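Local coordinates for protein HI_1472 (Haemophilus influenzae, PDB 3PSH) that binds molybdate and tungstate, but not sulfate or phosphate, in the periplasm and serves the MolBCA ABC transporter in low-affinity molybdate import, at residues D6-K11 against E97-I102; G70-V75 against F89-A94. All blocks are in the same frame, centred on the assembly; numbering follows the deposited sequence.

Contact 1 (D6-K11 against E97-I102)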
loop_
_atom_site.group_PDB
_atom_site.type_symbol
_atom_site.label_atom_id
_atom_site.label_comp_id
_atom_site.label_asym_id
_atom_site.label_seq_id
_atom_site.Cartn_x
_atom_site.Cartn_y
_atom_site.Cartn_z
ATOM N N ASP A 6 -0.954 -11.555 -15.739
ATOM C CA ASP A 6 -0.505 -10.825 -14.491
ATOM C C ASP A 6 -0.164 -9.350 -14.855
ATOM O O ASP A 6 -0.223 -8.923 -16.014
ATOM C CB ASP A 6 0.650 -11.586 -13.803
ATOM C CG ASP A 6 2.022 -11.328 -14.402
ATOM O OD1 ASP A 6 2.214 -10.502 -15.366
ATOM O OD2 ASP A 6 2.977 -11.945 -13.872
ATOM N N GLN A 7 0.262 -8.628 -13.817
ATOM C CA GLN A 7 0.466 -7.182 -13.963
ATOM C C GLN A 7 1.839 -6.777 -14.609
ATOM O O GLN A 7 2.252 -5.561 -14.689
ATOM C CB GLN A 7 0.110 -6.507 -12.636
ATOM C CG GLN A 7 -1.373 -6.661 -12.351
ATOM C CD GLN A 7 -1.839 -5.705 -11.242
ATOM O OE1 GLN A 7 -1.348 -5.795 -10.153
ATOM N NE2 GLN A 7 -2.924 -4.999 -11.459
ATOM N N LEU A 8 2.615 -7.783 -15.053
ATOM C CA LEU A 8 3.715 -7.539 -15.946
ATOM C C LEU A 8 3.274 -7.983 -17.381
ATOM O O LEU A 8 4.174 -8.158 -18.315
ATOM C CB LEU A 8 4.951 -8.286 -15.397
ATOM C CG LEU A 8 5.700 -7.826 -14.104
ATOM C CD1 LEU A 8 6.902 -8.656 -13.874
ATOM C CD2 LEU A 8 6.079 -6.403 -14.288
ATOM N N ASP A 9 1.957 -8.214 -17.558
ATOM C CA ASP A 9 1.386 -8.673 -18.890
ATOM C C ASP A 9 1.958 -10.060 -19.328
ATOM O O ASP A 9 2.015 -10.418 -20.533
ATOM C CB ASP A 9 1.644 -7.596 -19.948
ATOM C CG ASP A 9 0.835 -6.246 -19.672
ATOM O OD1 ASP A 9 -0.113 -6.200 -18.861
ATOM O OD2 ASP A 9 1.247 -5.253 -20.329
ATOM N N ARG A 10 2.323 -10.823 -18.300
ATOM C CA ARG A 10 2.745 -12.209 -18.514
ATOM C C ARG A 10 1.556 -13.124 -18.495
ATOM O O ARG A 10 0.704 -13.055 -17.590
ATOM C CB ARG A 10 3.720 -12.622 -17.428
ATOM C CG ARG A 10 4.999 -11.780 -17.465
ATOM C CD ARG A 10 5.786 -11.951 -16.137
ATOM N NE ARG A 10 6.350 -13.323 -16.014
ATOM C CZ ARG A 10 5.883 -14.270 -15.183
ATOM N NH1 ARG A 10 4.797 -14.085 -14.449
ATOM N NH2 ARG A 10 6.524 -15.459 -15.197
ATOM N N LYS A 11 1.474 -14.016 -19.498
ATOM C CA LYS A 11 0.423 -15.059 -19.466
ATOM C C LYS A 11 0.998 -16.188 -18.574
ATOM O O LYS A 11 2.147 -16.725 -18.872
ATOM C CB LYS A 11 0.197 -15.691 -20.825
ATOM C CG LYS A 11 -0.249 -14.646 -21.848
ATOM C CD LYS A 11 -1.662 -14.048 -21.555
ATOM C CE LYS A 11 -1.996 -12.955 -22.621
ATOM N NZ LYS A 11 -3.137 -12.051 -22.236
ATOM N N GLU A 97 16.118 -12.055 -12.435
ATOM C CA GLU A 97 16.887 -13.258 -12.014
ATOM C C GLU A 97 16.088 -14.102 -11.006
ATOM O O GLU A 97 16.160 -15.314 -10.977
ATOM C CB GLU A 97 18.249 -12.794 -11.424
ATOM C CG GLU A 97 19.052 -13.896 -10.737
ATOM C CD GLU A 97 20.379 -13.373 -10.098
ATOM O OE1 GLU A 97 20.612 -12.131 -10.156
ATOM O OE2 GLU A 97 21.152 -14.168 -9.528
ATOM N N MET A 98 15.324 -13.441 -10.182
ATOM C CA MET A 98 14.528 -14.055 -9.133
ATOM C C MET A 98 13.336 -14.752 -9.778
ATOM O O MET A 98 13.007 -15.893 -9.385
ATOM C CB MET A 98 14.026 -12.952 -8.163
ATOM C CG MET A 98 12.996 -13.484 -7.195
ATOM S SD MET A 98 12.320 -12.100 -6.186
ATOM C CE MET A 98 11.009 -12.925 -5.250
ATOM N N ILE A 99 12.622 -14.061 -10.681
ATOM C CA ILE A 99 11.488 -14.710 -11.394
ATOM C C ILE A 99 12.023 -15.972 -12.135
ATOM O O ILE A 99 11.381 -17.036 -12.089
ATOM C CB ILE A 99 10.856 -13.729 -12.394
ATOM C CG1 ILE A 99 10.145 -12.701 -11.503
ATOM C CG2 ILE A 99 9.899 -14.463 -13.349
ATOM C CD1 ILE A 99 9.583 -11.407 -12.267
ATOM N N LYS A 100 13.169 -15.834 -12.800
ATOM C CA LYS A 100 13.786 -16.950 -13.546
ATOM C C LYS A 100 14.125 -18.102 -12.591
ATOM O O LYS A 100 13.870 -19.238 -12.968
ATOM C CB LYS A 100 15.030 -16.512 -14.338
ATOM C CG LYS A 100 15.642 -17.663 -15.226
ATOM C CD LYS A 100 16.709 -17.042 -16.113
ATOM C CE LYS A 100 17.497 -18.070 -16.974
ATOM N NZ LYS A 100 18.125 -19.157 -16.130
ATOM N N GLN A 101 14.709 -17.821 -11.410
ATOM C CA GLN A 101 14.933 -18.926 -10.371
ATOM C C GLN A 101 13.643 -19.747 -10.152
ATOM O O GLN A 101 13.677 -20.947 -10.126
ATOM C CB GLN A 101 15.512 -18.440 -9.052
ATOM C CG GLN A 101 16.937 -17.991 -9.193
ATOM C CD GLN A 101 17.568 -17.898 -7.860
ATOM O OE1 GLN A 101 17.778 -18.939 -7.239
ATOM N NE2 GLN A 101 17.832 -16.641 -7.354
ATOM N N ILE A 102 12.531 -19.070 -9.965
ATOM C CA ILE A 102 11.269 -19.756 -9.653
ATOM C C ILE A 102 10.685 -20.460 -10.916
ATOM O O ILE A 102 10.342 -21.627 -10.807
ATOM C CB ILE A 102 10.260 -18.717 -9.057
ATOM C CG1 ILE A 102 10.839 -18.049 -7.748
ATOM C CG2 ILE A 102 8.966 -19.389 -8.855
ATOM C CD1 ILE A 102 10.001 -16.835 -7.378
#

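Contact 2 (G70-V75 against F89-A94)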
loop_
_atom_site.group_PDB
_atom_site.type_symbol
_atom_site.label_atom_id
_atom_site.label_comp_id
_atom_site.label_asym_id
_atom_site.label_seq_id
_atom_site.Cartn_x
_atom_site.Cartn_y
_atom_site.Cartn_z
ATOM N N GLY A 70 11.506 -16.381 1.003
ATOM C CA GLY A 70 12.064 -15.326 0.143
ATOM C C GLY A 70 11.594 -13.974 0.708
ATOM O O GLY A 70 11.072 -14.006 1.743
ATOM N N ASP A 71 11.912 -12.916 -0.023
ATOM C CA ASP A 71 11.383 -11.561 0.335
ATOM C C ASP A 71 11.078 -10.809 -0.930
ATOM O O ASP A 71 10.731 -11.407 -1.981
ATOM C CB ASP A 71 12.415 -10.902 1.326
ATOM C CG ASP A 71 13.767 -10.575 0.723
ATOM O OD1 ASP A 71 13.996 -10.698 -0.437
ATOM O OD2 ASP A 71 14.704 -10.204 1.468
ATOM N N LEU A 72 11.073 -9.448 -0.856
ATOM C CA LEU A 72 10.670 -8.782 -2.087
ATOM C C LEU A 72 11.522 -8.931 -3.365
ATOM O O LEU A 72 10.989 -8.887 -4.539
ATOM C CB LEU A 72 10.545 -7.250 -1.841
ATOM C CG LEU A 72 9.428 -6.833 -0.898
ATOM C CD1 LEU A 72 9.722 -5.445 -0.345
ATOM C CD2 LEU A 72 8.106 -6.877 -1.586
ATOM N N ASN A 73 12.835 -9.070 -3.135
ATOM C CA ASN A 73 13.733 -9.085 -4.293
ATOM C C ASN A 73 14.760 -10.241 -4.298
ATOM O O ASN A 73 15.725 -10.254 -4.995
ATOM C CB ASN A 73 14.417 -7.698 -4.427
ATOM C CG ASN A 73 15.316 -7.415 -3.254
ATOM O OD1 ASN A 73 15.505 -8.251 -2.338
ATOM N ND2 ASN A 73 15.768 -6.158 -3.201
ATOM N N SER A 74 14.450 -11.271 -3.565
ATOM C CA SER A 74 15.331 -12.493 -3.445
ATOM C C SER A 74 14.440 -13.721 -3.118
ATOM O O SER A 74 13.349 -13.614 -2.471
ATOM C CB SER A 74 16.451 -12.323 -2.391
ATOM O OG SER A 74 15.930 -12.325 -1.034
ATOM N N VAL A 75 14.902 -14.924 -3.534
ATOM C CA VAL A 75 14.149 -16.109 -3.187
ATOM C C VAL A 75 15.157 -17.191 -2.814
ATOM O O VAL A 75 16.337 -17.068 -3.256
ATOM C CB VAL A 75 13.263 -16.523 -4.361
ATOM C CG1 VAL A 75 14.141 -16.881 -5.662
ATOM C CG2 VAL A 75 12.279 -17.746 -3.922
ATOM N N PHE A 89 3.382 -15.404 -5.694
ATOM C CA PHE A 89 3.130 -14.005 -6.061
ATOM C C PHE A 89 4.382 -13.242 -5.766
ATOM O O PHE A 89 4.942 -13.420 -4.722
ATOM C CB PHE A 89 2.034 -13.388 -5.181
ATOM C CG PHE A 89 0.657 -13.917 -5.495
ATOM C CD1 PHE A 89 -0.208 -13.204 -6.392
ATOM C CD2 PHE A 89 0.214 -15.081 -4.875
ATOM C CE1 PHE A 89 -1.534 -13.745 -6.674
ATOM C CE2 PHE A 89 -1.099 -15.576 -5.135
ATOM C CZ PHE A 89 -1.950 -14.850 -5.997
ATOM N N VAL A 90 4.799 -12.448 -6.753
ATOM C CA VAL A 90 5.980 -11.580 -6.546
ATOM C C VAL A 90 5.550 -10.137 -6.790
ATOM O O VAL A 90 4.565 -9.891 -7.520
ATOM C CB VAL A 90 7.187 -11.979 -7.480
ATOM C CG1 VAL A 90 7.572 -13.466 -7.131
ATOM C CG2 VAL A 90 6.927 -11.740 -9.006
ATOM N N THR A 91 6.363 -9.174 -6.313
ATOM C CA THR A 91 6.139 -7.742 -6.669
ATOM C C THR A 91 6.582 -7.494 -8.134
ATOM O O THR A 91 7.511 -8.117 -8.671
ATOM C CB THR A 91 6.878 -6.879 -5.661
ATOM O OG1 THR A 91 6.376 -5.524 -5.690
ATOM C CG2 THR A 91 8.385 -6.959 -5.800
ATOM N N ASN A 92 5.982 -6.443 -8.727
ATOM C CA ASN A 92 6.226 -6.136 -10.089
ATOM C C ASN A 92 7.673 -5.836 -10.426
ATOM O O ASN A 92 8.097 -6.104 -11.508
ATOM C CB ASN A 92 5.330 -4.995 -10.564
ATOM C CG ASN A 92 5.526 -3.747 -9.717
ATOM O OD1 ASN A 92 5.275 -3.755 -8.472
ATOM N ND2 ASN A 92 6.106 -2.751 -10.327
ATOM N N TYR A 93 8.451 -5.283 -9.495
ATOM C CA TYR A 93 9.824 -4.963 -9.806
ATOM C C TYR A 93 10.770 -6.090 -9.380
ATOM O O TYR A 93 12.022 -5.890 -9.325
ATOM C CB TYR A 93 10.163 -3.602 -9.113
ATOM C CG TYR A 93 10.119 -3.614 -7.589
ATOM C CD1 TYR A 93 11.230 -4.087 -6.842
ATOM C CD2 TYR A 93 9.034 -3.100 -6.895
ATOM C CE1 TYR A 93 11.195 -4.131 -5.424
ATOM C CE2 TYR A 93 8.996 -3.153 -5.477
ATOM C CZ TYR A 93 10.084 -3.622 -4.755
ATOM O OH TYR A 93 10.091 -3.616 -3.397
ATOM N N ALA A 94 10.216 -7.288 -9.047
ATOM C CA ALA A 94 11.124 -8.463 -8.643
ATOM C C ALA A 94 12.167 -8.643 -9.732
ATOM O O ALA A 94 11.825 -8.642 -10.898
ATOM C CB ALA A 94 10.334 -9.741 -8.442
HETATM O O HOH W 1 8.555 -10.253 -4.794
#

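Contact 1 (D6-K11 against E97-I102)
I99, on the side of helix 96-103 that faces the loop 6-11, meets the turn through both of its branches. Its CD1 comes tip to tip with L8 CD1 at 4.2 Å, and this methyl pair is the packed side of the contact. Chi1 (-71°) sends CG1 toward the leucine and the extended chi2 carries CD1 out to it, while CG2 is left beside the arginine. There, on the looser margin, I99 CG2 lies 4.0 Å from R10 NH2, obliquely to the guanidinium, the two chains passing each other head to tail. The whole contact is thin: about 99 Å² is buried, and the three touching residues are all partly exposed. Bonds from D6 hold the turn that presents L8 and R10. L8 N donates to D6 OD1 at 2.8 Å. From the opposite face of the carboxylate, R10 N donates to D6 OD1 at 3.0 Å. R10 NH1 and D6 OD2 form a salt bridge at 2.9 Å; D6 OD2 lies in the guanidinium plane, which helps to fix the rotation of the arginine's end. NH1 also donates to V109 O, and A111 N bonds D6 OD2, tying both charges to strand 109-112. The arrangement is an Asx turn combined with a type I beta turn, D6 to D9, linking strands 2-5 and 11-14.

Contact 2 (G70-V75 against F89-A94)
Strand 87-91 of the parallel sheet of one lobe of this periplasmic binding protein ends in a type I beta turn, T91 to A94, and this end meets the loop 70-75 beside the molybdate site. L72 is the hub on the loop side. Its carbonyl O sits 3.5 Å from T91 CG2 and 4.0 Å from A94 CB, and a water carries the polar link: it donates to L72 O at 2.8 Å and accepts from T91 N at 2.9 Å. The leucine side chain runs obliquely to that of Y93, with L72 CD1 3.6 Å from Y93 OH. Y93 in turn folds back over the strand end, CG lying between the backbone N and the carbonyl carbon (chi1 64°), which sets T91 CG2 over the centre of one ring face, 3.7 Å above the plane. T91 OG1 turns elsewhere, to Q25 OE1. Within the loop, S74 OG donates to D71 OD1 at 2.6 Å, and D71 N bonds S74 O. Around the contact, L72 packs on H26 of helix 26-34 and Y93 on Y280, both molybdate-binding residues, while V75 lies against helix 96-103 and V90 against strand 109-112.

The centres of the two contacts are about 10 Å apart, on the same side of the chain's centre. Along the chain the order is 6-11, 70-75, 89-94, 97-102, so contact 2 falls wholly between the two halves of contact 1. Strand 87-91 runs through its turn directly into helix 96-103, joining 89-94 to 97-102. The two contacts also touch directly: L8 CD2 lies 3.4 Å from N92 O, and M98 SD lies 3.5 Å from S74 N. One lobe, built on the parallel sheet 41-44, 21-24, 87-91, 109-112, carries both. Contact 2, at the strand end, borders the binding site, the side chain of Y93 about 6 Å from the molybdate at the nearest atoms; contact 1 lies on that lobe's surface.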